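Beta-N-acetylglucosaminidase (PDB 3WO8) probably hydrolyses terminal non-reducing N-acetyl-D-hexosamine residues of N-acetyl-beta-D-hexosaminides, as a member of glycosyl hydrolase family 3. Local coordinates at residues 186-190 and 261-266; 212-216 and 323-327; 194-198 and 242-247; 154-159 and 208-212. All coordinates share one frame; numbering follows the deposited sequence.

Contact 1: residues 186-190 and 261-266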
loop_
_atom_site.group_PDB
_atom_site.type_symbol
_atom_site.label_atom_id
_atom_site.label_comp_id
_atom_site.label_asym_id
_atom_site.label_seq_id
_atom_site.Cartn_x
_atom_site.Cartn_y
_atom_site.Cartn_z
ATOM N N THR B 186 -2.262 -14.881 35.270
ATOM C CA THR B 186 -2.233 -15.046 33.806
ATOM C C THR B 186 -3.561 -14.627 33.108
ATOM O O THR B 186 -3.564 -14.018 32.019
ATOM C CB THR B 186 -1.868 -16.513 33.424
ATOM O OG1 THR B 186 -2.906 -17.425 33.838
ATOM C CG2 THR B 186 -0.527 -16.919 34.058
ATOM N N LEU B 187 -4.672 -14.985 33.767
ATOM C CA LEU B 187 -6.047 -14.760 33.305
ATOM C C LEU B 187 -6.679 -13.543 33.966
ATOM O O LEU B 187 -7.068 -13.610 35.134
ATOM C CB LEU B 187 -6.903 -15.978 33.657
ATOM C CG LEU B 187 -8.428 -15.852 33.513
ATOM C CD1 LEU B 187 -8.795 -15.685 32.044
ATOM C CD2 LEU B 187 -9.169 -17.047 34.110
ATOM N N PRO B 188 -6.833 -12.439 33.217
ATOM C CA PRO B 188 -7.242 -11.211 33.925
ATOM C C PRO B 188 -8.664 -11.317 34.437
ATOM O O PRO B 188 -9.440 -12.164 33.961
ATOM C CB PRO B 188 -7.108 -10.100 32.864
ATOM C CG PRO B 188 -6.432 -10.740 31.687
ATOM C CD PRO B 188 -6.660 -12.225 31.771
ATOM N N VAL B 189 -8.967 -10.479 35.428
ATOM C CA VAL B 189 -10.283 -10.442 36.063
ATOM C C VAL B 189 -10.909 -9.045 36.001
ATOM O O VAL B 189 -10.238 -8.016 36.218
ATOM C CB VAL B 189 -10.238 -10.918 37.539
ATOM C CG1 VAL B 189 -9.440 -9.967 38.415
ATOM C CG2 VAL B 189 -11.638 -11.066 38.104
ATOM N N VAL B 190 -12.206 -9.045 35.692
ATOM C CA VAL B 190 -13.061 -7.884 35.856
ATOM C C VAL B 190 -14.144 -8.256 36.865
ATOM O O VAL B 190 -14.908 -9.220 36.675
ATOM C CB VAL B 190 -13.685 -7.449 34.514
ATOM C CG1 VAL B 190 -14.664 -6.277 34.690
ATOM C CG2 VAL B 190 -12.572 -7.089 33.540
ATOM N N SER B 261 -2.016 -17.535 26.650
ATOM C CA SER B 261 -1.833 -18.188 27.963
ATOM C C SER B 261 -3.079 -18.161 28.903
ATOM O O SER B 261 -3.447 -19.185 29.508
ATOM C CB SER B 261 -0.624 -17.597 28.670
ATOM O OG SER B 261 -1.007 -16.481 29.419
ATOM N N ALA B 262 -3.740 -17.013 28.989
ATOM C CA ALA B 262 -4.996 -16.905 29.736
ATOM C C ALA B 262 -5.939 -18.117 29.567
ATOM O O ALA B 262 -6.692 -18.456 30.478
ATOM C CB ALA B 262 -5.712 -15.632 29.354
ATOM N N VAL B 263 -5.915 -18.772 28.417
ATOM C CA VAL B 263 -6.673 -20.021 28.266
ATOM C C VAL B 263 -5.765 -21.239 28.126
ATOM O O VAL B 263 -6.133 -22.324 28.543
ATOM C CB VAL B 263 -7.690 -19.999 27.078
ATOM C CG1 VAL B 263 -8.675 -18.851 27.214
ATOM C CG2 VAL B 263 -6.999 -19.889 25.757
ATOM N N SER B 264 -4.598 -21.063 27.526
ATOM C CA SER B 264 -3.675 -22.175 27.325
ATOM C C SER B 264 -3.131 -22.759 28.626
ATOM O O SER B 264 -2.893 -23.960 28.702
ATOM C CB SER B 264 -2.509 -21.753 26.451
ATOM O OG SER B 264 -2.736 -22.251 25.160
ATOM N N ASN B 265 -2.929 -21.897 29.621
ATOM C CA ASN B 265 -2.330 -22.288 30.888
ATOM C C ASN B 265 -3.362 -22.861 31.846
ATOM O O ASN B 265 -3.018 -23.562 32.784
ATOM C CB ASN B 265 -1.645 -21.088 31.576
ATOM C CG ASN B 265 -0.413 -20.573 30.819
ATOM O OD1 ASN B 265 0.110 -21.226 29.913
ATOM N ND2 ASN B 265 0.058 -19.391 31.204
ATOM N N ASN B 266 -4.629 -22.544 31.632
ATOM C CA ASN B 266 -5.645 -22.832 32.636
ATOM C C ASN B 266 -6.625 -23.896 32.200
ATOM O O ASN B 266 -7.435 -24.320 32.996
ATOM C CB ASN B 266 -6.336 -21.538 33.056
ATOM C CG ASN B 266 -5.332 -20.484 33.497
ATOM O OD1 ASN B 266 -5.017 -19.539 32.769
ATOM N ND2 ASN B 266 -4.768 -20.680 34.667
#

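Contact 2: residues 212-216 and 323-327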
loop_
_atom_site.group_PDB
_atom_site.type_symbol
_atom_site.label_atom_id
_atom_site.label_comp_id
_atom_site.label_asym_id
_atom_site.label_seq_id
_atom_site.Cartn_x
_atom_site.Cartn_y
_atom_site.Cartn_z
ATOM N N GLU B 212 -26.582 -4.153 13.081
ATOM C CA GLU B 212 -25.850 -4.771 11.964
ATOM C C GLU B 212 -25.742 -6.262 12.182
ATOM O O GLU B 212 -24.816 -6.756 12.816
ATOM C CB GLU B 212 -24.426 -4.209 11.843
ATOM C CG GLU B 212 -24.203 -2.789 12.335
ATOM C CD GLU B 212 -24.465 -1.768 11.269
ATOM O OE1 GLU B 212 -24.519 -0.573 11.644
ATOM O OE2 GLU B 212 -24.616 -2.162 10.079
ATOM N N LYS B 213 -26.695 -7.000 11.665
ATOM C CA LYS B 213 -26.653 -8.458 11.801
ATOM C C LYS B 213 -25.435 -9.080 11.090
ATOM O O LYS B 213 -24.999 -10.174 11.492
ATOM C CB LYS B 213 -27.971 -9.094 11.307
ATOM C CG LYS B 213 -29.123 -9.001 12.312
ATOM C CD LYS B 213 -30.485 -9.347 11.688
ATOM C CE LYS B 213 -31.561 -9.616 12.739
ATOM N NZ LYS B 213 -31.427 -8.740 13.942
ATOM N N LYS B 214 -24.883 -8.384 10.074
ATOM C CA LYS B 214 -23.829 -8.954 9.196
ATOM C C LYS B 214 -22.395 -8.924 9.783
ATOM O O LYS B 214 -21.464 -9.497 9.228
ATOM C CB LYS B 214 -23.887 -8.317 7.807
ATOM C CG LYS B 214 -25.091 -8.794 7.009
ATOM C CD LYS B 214 -25.131 -8.300 5.568
ATOM C CE LYS B 214 -24.318 -9.193 4.645
ATOM N NZ LYS B 214 -24.595 -8.950 3.197
ATOM N N VAL B 215 -22.260 -8.291 10.934
ATOM C CA VAL B 215 -21.079 -8.373 11.797
ATOM C C VAL B 215 -20.688 -9.762 12.393
ATOM O O VAL B 215 -21.531 -10.655 12.567
ATOM C CB VAL B 215 -21.340 -7.404 12.968
ATOM C CG1 VAL B 215 -20.388 -7.614 14.118
ATOM C CG2 VAL B 215 -21.300 -5.959 12.471
ATOM N N THR B 216 -19.399 -9.921 12.729
ATOM C CA THR B 216 -18.959 -10.990 13.637
ATOM C C THR B 216 -18.425 -10.455 14.966
ATOM O O THR B 216 -18.092 -9.274 15.091
ATOM C CB THR B 216 -17.862 -11.880 13.064
ATOM O OG1 THR B 216 -16.596 -11.294 13.337
ATOM C CG2 THR B 216 -18.024 -12.081 11.594
ATOM N N TYR B 323 -22.369 -16.835 6.609
ATOM C CA TYR B 323 -21.481 -15.700 6.496
ATOM C C TYR B 323 -20.661 -15.815 5.223
ATOM O O TYR B 323 -20.543 -14.877 4.449
ATOM C CB TYR B 323 -20.604 -15.652 7.711
ATOM C CG TYR B 323 -21.237 -14.866 8.801
ATOM C CD1 TYR B 323 -22.314 -15.339 9.503
ATOM C CD2 TYR B 323 -20.749 -13.627 9.135
ATOM C CE1 TYR B 323 -22.883 -14.599 10.531
ATOM C CE2 TYR B 323 -21.313 -12.881 10.148
ATOM C CZ TYR B 323 -22.387 -13.370 10.836
ATOM O OH TYR B 323 -22.908 -12.576 11.827
ATOM N N LEU B 324 -20.140 -17.006 5.019
ATOM C CA LEU B 324 -19.431 -17.344 3.841
ATOM C C LEU B 324 -20.259 -17.040 2.602
ATOM O O LEU B 324 -19.743 -16.483 1.619
ATOM C CB LEU B 324 -19.083 -18.824 3.891
ATOM C CG LEU B 324 -17.713 -19.216 3.377
ATOM C CD1 LEU B 324 -16.611 -18.345 3.933
ATOM C CD2 LEU B 324 -17.456 -20.675 3.722
ATOM N N ALA B 325 -21.541 -17.395 2.642
ATOM C CA ALA B 325 -22.421 -17.177 1.490
ATOM C C ALA B 325 -22.694 -15.708 1.183
ATOM O O ALA B 325 -23.040 -15.400 0.062
ATOM C CB ALA B 325 -23.729 -17.912 1.658
ATOM N N PHE B 326 -22.546 -14.797 2.141
ATOM C CA PHE B 326 -22.599 -13.370 1.801
ATOM C C PHE B 326 -21.250 -12.636 1.777
ATOM O O PHE B 326 -21.202 -11.461 1.501
ATOM C CB PHE B 326 -23.648 -12.600 2.639
ATOM C CG PHE B 326 -23.385 -12.557 4.117
ATOM C CD1 PHE B 326 -22.220 -12.027 4.636
ATOM C CD2 PHE B 326 -24.361 -12.993 4.999
ATOM C CE1 PHE B 326 -22.019 -11.979 6.011
ATOM C CE2 PHE B 326 -24.165 -12.950 6.368
ATOM C CZ PHE B 326 -22.990 -12.436 6.880
ATOM N N ALA B 327 -20.151 -13.306 2.049
ATOM C CA ALA B 327 -18.862 -12.640 1.970
ATOM C C ALA B 327 -18.478 -12.515 0.517
ATOM O O ALA B 327 -18.780 -13.413 -0.274
ATOM C CB ALA B 327 -17.804 -13.421 2.733
#

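Contact 3: residues 194-198 and 242-247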
loop_
_atom_site.group_PDB
_atom_site.type_symbol
_atom_site.label_atom_id
_atom_site.label_comp_id
_atom_site.label_asym_id
_atom_site.label_seq_id
_atom_site.Cartn_x
_atom_site.Cartn_y
_atom_site.Cartn_z
ATOM N N PHE B 194 -22.325 -6.717 37.129
ATOM C CA PHE B 194 -22.940 -6.896 35.811
ATOM C C PHE B 194 -23.735 -5.705 35.315
ATOM O O PHE B 194 -23.912 -5.540 34.121
ATOM C CB PHE B 194 -23.882 -8.077 35.821
ATOM C CG PHE B 194 -24.663 -8.234 34.556
ATOM C CD1 PHE B 194 -24.163 -8.994 33.500
ATOM C CD2 PHE B 194 -25.908 -7.635 34.407
ATOM C CE1 PHE B 194 -24.908 -9.167 32.332
ATOM C CE2 PHE B 194 -26.646 -7.790 33.237
ATOM C CZ PHE B 194 -26.149 -8.563 32.204
ATOM N N GLU B 195 -24.258 -4.897 36.219
ATOM C CA GLU B 195 -25.008 -3.732 35.801
ATOM C C GLU B 195 -24.047 -2.683 35.230
ATOM O O GLU B 195 -24.327 -2.081 34.198
ATOM C CB GLU B 195 -25.818 -3.162 36.964
ATOM C CG GLU B 195 -26.968 -2.257 36.531
ATOM C CD GLU B 195 -27.161 -1.052 37.460
ATOM O OE1 GLU B 195 -28.223 -0.396 37.388
ATOM O OE2 GLU B 195 -26.250 -0.750 38.266
ATOM N N LYS B 196 -22.920 -2.462 35.894
ATOM C CA LYS B 196 -21.915 -1.544 35.353
ATOM C C LYS B 196 -21.493 -2.019 33.965
ATOM O O LYS B 196 -21.457 -1.224 33.025
ATOM C CB LYS B 196 -20.699 -1.436 36.271
ATOM C CG LYS B 196 -20.605 -0.131 37.046
ATOM C CD LYS B 196 -19.145 0.192 37.377
ATOM C CE LYS B 196 -18.845 1.689 37.327
ATOM N NZ LYS B 196 -17.464 1.974 36.831
ATOM N N LEU B 197 -21.202 -3.313 33.852
ATOM C CA LEU B 197 -20.941 -3.958 32.559
ATOM C C LEU B 197 -21.938 -3.656 31.468
ATOM O O LEU B 197 -21.566 -3.279 30.344
ATOM C CB LEU B 197 -20.940 -5.473 32.687
ATOM C CG LEU B 197 -19.555 -6.120 32.652
ATOM C CD1 LEU B 197 -18.677 -5.599 33.788
ATOM C CD2 LEU B 197 -19.682 -7.647 32.679
ATOM N N TRP B 198 -23.203 -3.888 31.796
ATOM C CA TRP B 198 -24.303 -3.740 30.846
ATOM C C TRP B 198 -24.419 -2.288 30.410
ATOM O O TRP B 198 -24.534 -1.990 29.232
ATOM C CB TRP B 198 -25.614 -4.232 31.472
ATOM C CG TRP B 198 -26.721 -4.204 30.505
ATOM C CD1 TRP B 198 -27.691 -3.258 30.421
ATOM C CD2 TRP B 198 -26.942 -5.120 29.417
ATOM N NE1 TRP B 198 -28.522 -3.541 29.366
ATOM C CE2 TRP B 198 -28.083 -4.675 28.731
ATOM C CE3 TRP B 198 -26.287 -6.271 28.958
ATOM C CZ2 TRP B 198 -28.599 -5.346 27.608
ATOM C CZ3 TRP B 198 -26.805 -6.950 27.817
ATOM C CH2 TRP B 198 -27.953 -6.487 27.174
ATOM N N VAL B 242 -25.769 -14.026 28.012
ATOM C CA VAL B 242 -25.684 -12.576 27.719
ATOM C C VAL B 242 -25.694 -12.196 26.212
ATOM O O VAL B 242 -26.194 -11.120 25.856
ATOM C CB VAL B 242 -24.488 -11.910 28.408
ATOM C CG1 VAL B 242 -23.211 -12.309 27.718
ATOM C CG2 VAL B 242 -24.603 -10.396 28.380
ATOM N N LEU B 243 -25.159 -13.043 25.329
ATOM C CA LEU B 243 -24.984 -12.615 23.924
ATOM C C LEU B 243 -26.058 -13.154 23.010
ATOM O O LEU B 243 -26.758 -12.382 22.344
ATOM C CB LEU B 243 -23.575 -12.944 23.364
ATOM C CG LEU B 243 -23.277 -12.635 21.871
ATOM C CD1 LEU B 243 -23.402 -11.154 21.561
ATOM C CD2 LEU B 243 -21.917 -13.117 21.424
ATOM N N ARG B 244 -26.175 -14.472 22.954
ATOM C CA ARG B 244 -27.156 -15.096 22.057
ATOM C C ARG B 244 -28.631 -14.898 22.426
ATOM O O ARG B 244 -29.488 -14.891 21.524
ATOM C CB ARG B 244 -26.926 -16.569 21.968
ATOM C CG ARG B 244 -25.555 -16.893 21.458
ATOM C CD ARG B 244 -25.641 -17.407 20.065
ATOM N NE ARG B 244 -24.327 -17.844 19.611
ATOM C CZ ARG B 244 -23.758 -17.482 18.475
ATOM N NH1 ARG B 244 -24.366 -16.651 17.661
ATOM N NH2 ARG B 244 -22.570 -17.965 18.156
ATOM N N GLU B 245 -28.914 -14.753 23.726
ATOM C CA GLU B 245 -30.293 -14.601 24.241
ATOM C C GLU B 245 -30.583 -13.174 24.621
ATOM O O GLU B 245 -31.462 -12.534 24.035
ATOM C CB GLU B 245 -30.582 -15.528 25.444
ATOM C CG GLU B 245 -30.389 -17.002 25.107
ATOM C CD GLU B 245 -30.682 -17.975 26.240
ATOM O OE1 GLU B 245 -30.532 -17.642 27.439
ATOM O OE2 GLU B 245 -31.038 -19.119 25.909
ATOM N N LYS B 246 -29.872 -12.661 25.609
ATOM C CA LYS B 246 -30.194 -11.339 26.096
ATOM C C LYS B 246 -30.070 -10.294 24.974
ATOM O O LYS B 246 -30.969 -9.491 24.787
ATOM C CB LYS B 246 -29.337 -10.970 27.292
ATOM C CG LYS B 246 -29.890 -9.798 28.054
ATOM C CD LYS B 246 -28.979 -9.436 29.207
ATOM C CE LYS B 246 -29.657 -8.519 30.213
ATOM N NZ LYS B 246 -30.426 -7.413 29.554
ATOM N N ILE B 247 -28.976 -10.324 24.218
ATOM C CA ILE B 247 -28.743 -9.318 23.166
ATOM C C ILE B 247 -29.501 -9.652 21.902
ATOM O O ILE B 247 -30.077 -8.765 21.268
ATOM C CB ILE B 247 -27.250 -9.190 22.804
ATOM C CG1 ILE B 247 -26.561 -8.257 23.792
ATOM C CG2 ILE B 247 -27.087 -8.638 21.386
ATOM C CD1 ILE B 247 -25.062 -8.455 23.869
#

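Contact 4: residues 154-159 and 208-212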
loop_
_atom_site.group_PDB
_atom_site.type_symbol
_atom_site.label_atom_id
_atom_site.label_comp_id
_atom_site.label_asym_id
_atom_site.label_seq_id
_atom_site.Cartn_x
_atom_site.Cartn_y
_atom_site.Cartn_z
ATOM N N GLY B 154 -18.118 2.746 16.719
ATOM C CA GLY B 154 -18.124 1.326 16.416
ATOM C C GLY B 154 -19.081 0.913 15.309
ATOM O O GLY B 154 -18.764 0.033 14.442
ATOM N N ALA B 155 -20.270 1.516 15.339
ATOM C CA ALA B 155 -21.302 1.112 14.391
ATOM C C ALA B 155 -20.984 1.761 13.080
ATOM O O ALA B 155 -20.991 1.094 12.045
ATOM C CB ALA B 155 -22.698 1.483 14.860
ATOM N N ARG B 156 -20.626 3.038 13.127
ATOM C CA ARG B 156 -20.154 3.707 11.893
ATOM C C ARG B 156 -19.020 2.908 11.224
ATOM O O ARG B 156 -19.002 2.737 10.006
ATOM C CB ARG B 156 -19.686 5.130 12.184
ATOM C CG ARG B 156 -20.745 6.017 12.836
ATOM C CD ARG B 156 -21.562 6.867 11.873
ATOM N NE ARG B 156 -22.006 6.166 10.662
ATOM C CZ ARG B 156 -22.174 6.774 9.473
ATOM N NH1 ARG B 156 -21.943 8.090 9.324
ATOM N NH2 ARG B 156 -22.557 6.067 8.414
ATOM N N ALA B 157 -18.113 2.381 12.041
ATOM C CA ALA B 157 -16.989 1.618 11.542
ATOM C C ALA B 157 -17.434 0.330 10.910
ATOM O O ALA B 157 -16.965 -0.066 9.828
ATOM C CB ALA B 157 -16.041 1.312 12.676
ATOM N N CYS B 158 -18.345 -0.349 11.594
ATOM C CA CYS B 158 -18.823 -1.600 11.051
ATOM C C CYS B 158 -19.536 -1.327 9.722
ATOM O O CYS B 158 -19.314 -2.041 8.731
ATOM C CB CYS B 158 -19.706 -2.313 12.059
ATOM S SG CYS B 158 -18.829 -3.005 13.491
ATOM N N GLU B 159 -20.350 -0.273 9.692
ATOM C CA GLU B 159 -21.044 0.137 8.462
ATOM C C GLU B 159 -20.042 0.384 7.343
ATOM O O GLU B 159 -20.201 -0.146 6.231
ATOM C CB GLU B 159 -21.855 1.421 8.685
ATOM C CG GLU B 159 -23.126 1.244 9.524
ATOM C CD GLU B 159 -23.656 2.545 10.137
ATOM O OE1 GLU B 159 -23.232 3.647 9.703
ATOM O OE2 GLU B 159 -24.495 2.457 11.068
ATOM N N VAL B 208 -23.919 -1.814 18.176
ATOM C CA VAL B 208 -23.535 -2.375 16.870
ATOM C C VAL B 208 -24.377 -3.581 16.518
ATOM O O VAL B 208 -24.797 -3.742 15.364
ATOM C CB VAL B 208 -22.037 -2.776 16.784
ATOM C CG1 VAL B 208 -21.706 -3.452 15.445
ATOM C CG2 VAL B 208 -21.157 -1.559 16.977
ATOM N N LEU B 209 -24.618 -4.437 17.509
ATOM C CA LEU B 209 -25.138 -5.791 17.238
ATOM C C LEU B 209 -26.608 -5.826 16.844
ATOM O O LEU B 209 -27.010 -6.691 16.072
ATOM C CB LEU B 209 -24.851 -6.753 18.402
ATOM C CG LEU B 209 -23.459 -7.376 18.369
ATOM C CD1 LEU B 209 -23.183 -8.166 19.629
ATOM C CD2 LEU B 209 -23.293 -8.268 17.142
ATOM N N GLU B 210 -27.397 -4.892 17.363
ATOM C CA GLU B 210 -28.808 -4.813 16.983
ATOM C C GLU B 210 -29.077 -3.892 15.775
ATOM O O GLU B 210 -30.196 -3.834 15.269
ATOM C CB GLU B 210 -29.667 -4.450 18.202
ATOM C CG GLU B 210 -29.532 -3.020 18.725
ATOM C CD GLU B 210 -29.668 -2.932 20.249
ATOM O OE1 GLU B 210 -29.793 -3.988 20.938
ATOM O OE2 GLU B 210 -29.625 -1.787 20.764
ATOM N N ARG B 211 -28.038 -3.209 15.306
ATOM C CA ARG B 211 -28.105 -2.469 14.060
ATOM C C ARG B 211 -27.545 -3.259 12.860
ATOM O O ARG B 211 -28.000 -3.055 11.733
ATOM C CB ARG B 211 -27.383 -1.127 14.210
ATOM C CG ARG B 211 -28.135 -0.132 15.088
ATOM C CD ARG B 211 -27.326 1.127 15.407
ATOM N NE ARG B 211 -26.917 1.880 14.212
ATOM C CZ ARG B 211 -26.298 3.069 14.226
ATOM N NH1 ARG B 211 -25.968 3.660 13.075
ATOM N NH2 ARG B 211 -25.999 3.675 15.377
ATOM N N GLU B 212 -26.582 -4.153 13.081
ATOM C CA GLU B 212 -25.850 -4.771 11.964
ATOM C C GLU B 212 -25.742 -6.262 12.182
ATOM O O GLU B 212 -24.816 -6.756 12.816
ATOM C CB GLU B 212 -24.426 -4.209 11.843
ATOM C CG GLU B 212 -24.203 -2.789 12.335
ATOM C CD GLU B 212 -24.465 -1.768 11.269
ATOM O OE1 GLU B 212 -24.519 -0.573 11.644
ATOM O OE2 GLU B 212 -24.616 -2.162 10.079
#

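Contact 1: residues 186-190 and 261-266
Leu187 and Ala262 form the centre of this small contact. Their CA atoms are 4.3 Å apart, so the backbone of Leu187 runs close to the short helix 261-264. The Leu187 side chain starts with CG anti to its backbone N (chi1 168°). The next torsion (chi2 66°) folds CD1 back and sends CD2 on, away from the helix. CD1 is therefore the branch that meets Ala262, 4.1 Å from its CB and 3.8 Å from its carbonyl O. The Ala262 methyl also lies 3.8 Å from Thr186 O. Pro188 adds its ring carbon CD to the same side of the methyl, a loose touch at 4.3 Å. One small methyl thus fits beneath three consecutive residues.

Thr186 reaches across at the more open end. Its OG1 stands between the backbone N and the carbonyl carbon (chi1 66°), which puts CG2 beside the backbone N. CG2 meets the side-chain amide of Asn265 at 3.8 Å from ND2. CB faces the hydroxyl of Ser261, 4.1 Å from OG. The turn itself is held by Asn265 N bonding to Ser261 O at 2.8 Å. Ser264 OG bonds back to Met258 O.

The contact is mostly van der Waals packing. Residues 182-185, just before Thr186, are not modelled, consistent with a mobile loop. Pro188 and Val190 are tied by backbone bonds to Arg223. Both segments belong to the connections that follow barrel strands 167-173 and 253-257, at their C-terminal ends, the rim where a TIM barrel carries its active site.

Contact 2: residues 212-216 and 323-327
Lys213 and Lys214 sit in a type I beta turn, Glu212 to Val215, that leads from helix 203-211 into TIM-barrel strand 216-219. They face the C-terminal end of helix 310-326. Lys213 contributes its backbone: its O lies 3.2 Å from Tyr323 OH. Lys214 contributes its side chain. The chain bends at chi3 (85°) and carries CE over one face of the Phe326 ring, 3.6 Å from the centroid, in a CH-pi contact. NZ lies off-centre on the ring, a cation-pi contact at 4.5 Å from the centroid. The opposite face of Phe326 is covered by Tyr323 O, near the rim, so the ring is held between a lysine and a carbonyl. Were this ring reduced to an alanine, the Lys214 chain would probably lose the face it lies on and its ammonium end would be freer to turn. Val215 points its side chain away, but its O accepts a hydrogen bond from Tyr323 OH. The modelled length of 2.5 Å is very short, and its exact value is doubtful. The acceptor lies at the ring edge, near the ring plane. Leu252 N adds a weak bond to the same hydroxyl. At Thr216 the methyl CG2 touches Tyr323 CE2 at 3.7 Å.

Contact 3: residues 194-198 and 242-247
Lys246 NZ is the polar atom at the centre of this contact. It sits over one face of the Trp198 six-membered ring, 3.6 Å from the centroid and 21° off the ring normal, a cation-pi contact. The lysine comes in from the direction opposite to the tryptophan. Its chain is stretched out as far as CE and bends at the last torsion (chi4 -44°), which brings NZ down over the ring. CE lies over the same ring, 4.0 Å from the centroid. CE also touches the edge of the Phe194 ring, 4.0 Å from CZ. Helix 236-247 is one of the outer helices of the TIM barrel and leads toward strand 253-257. The short helix 194-199 comes in the chain after strand 167-173 and just before outer helix 203-211. Their short axes pass 14.7 Å apart at a crossing angle of -76°, so long side chains must bridge the gap. Val242 CG2 fills the inner part. It meets Phe194 CE1 and Trp198 CZ3, each at 4.1 Å, both at the ring edges. Val242 and Ile247 also rest on Phe173 of strand 167-173. Trp198 has a second cationic neighbour, Arg206, which makes its own cation-pi contact with the indole. Ile247 CG1 reaches Trp198 CH2 at 4.1 Å.

Contact 4: residues 154-159 and 208-212
Two helices on the outside of the TIM barrel, 147-164 and 203-211, pack together where Ala155 faces Val208. They precede barrel strands 167-173 and 216-219. The CA atoms of Ala155 and Val208 are only 4.8 Å apart. Glycine and alanine make this close approach possible: Val208 CG2 lies against the backbone, 3.6 Å from Gly154 C. The other branch, CG1, meets Cys158 SG at 3.5 Å. Val208 and Cys158 also touch Ile170 on the strand beneath.

The outer side is polar. Arg211 bends at chi3 (59°) and lays its guanidinium over the Ala155 methyl, with CB above the centre of one face. From there NH1 reaches Glu159 OE2 at 2.8 Å. This is a salt bridge, but the hydrogen bond in it is weak, since the N-H points well off the acceptor (116°). The other oxygen, OE1, is gripped side-on by Arg156, with NE at 3.0 Å and NH2 at 2.8 Å. OE1 lies in that guanidinium plane. Arg156 NH1 goes on to a salt bridge with Asp101.

Glu212 OE1 also comes within 3.1 Å of Glu159 OE2. A glutamine in place of Glu159 would probably leave Arg211 without its charged mate here and Arg156 with Asp101 alone of the two acids, and so weaken the tie between the helices. The two carboxylates, their planes 51° apart, should repel each other if both are charged. The arginines are likely to offset much of this, and the pair may still favour a proton on one of the acids.

Contacts 2 and 4 are neighbours, with centres 12 Å apart. They share Glu212, and Val215 of contact 2 packs on Val208 and Cys158 of contact 4. Both are partly buried; contact 4 packs apolar groups beneath a salt-bridge network, while contact 2 puts a tyrosine-to-carbonyl bond inside and a lysine on a phenylalanine ring outside. Contact 3 lies at the surface and, like contact 2, sets a lysine over an aromatic ring. It reaches contact 4 through Leu243 on Leu209, and contact 1 through Leu197 on Val190. Contact 1, also partly buried, stands about 18 Å from contact 2 and about 17 Å from contact 4, between nearest atoms. It joins a loop to the short helix 261-264, without charged groups.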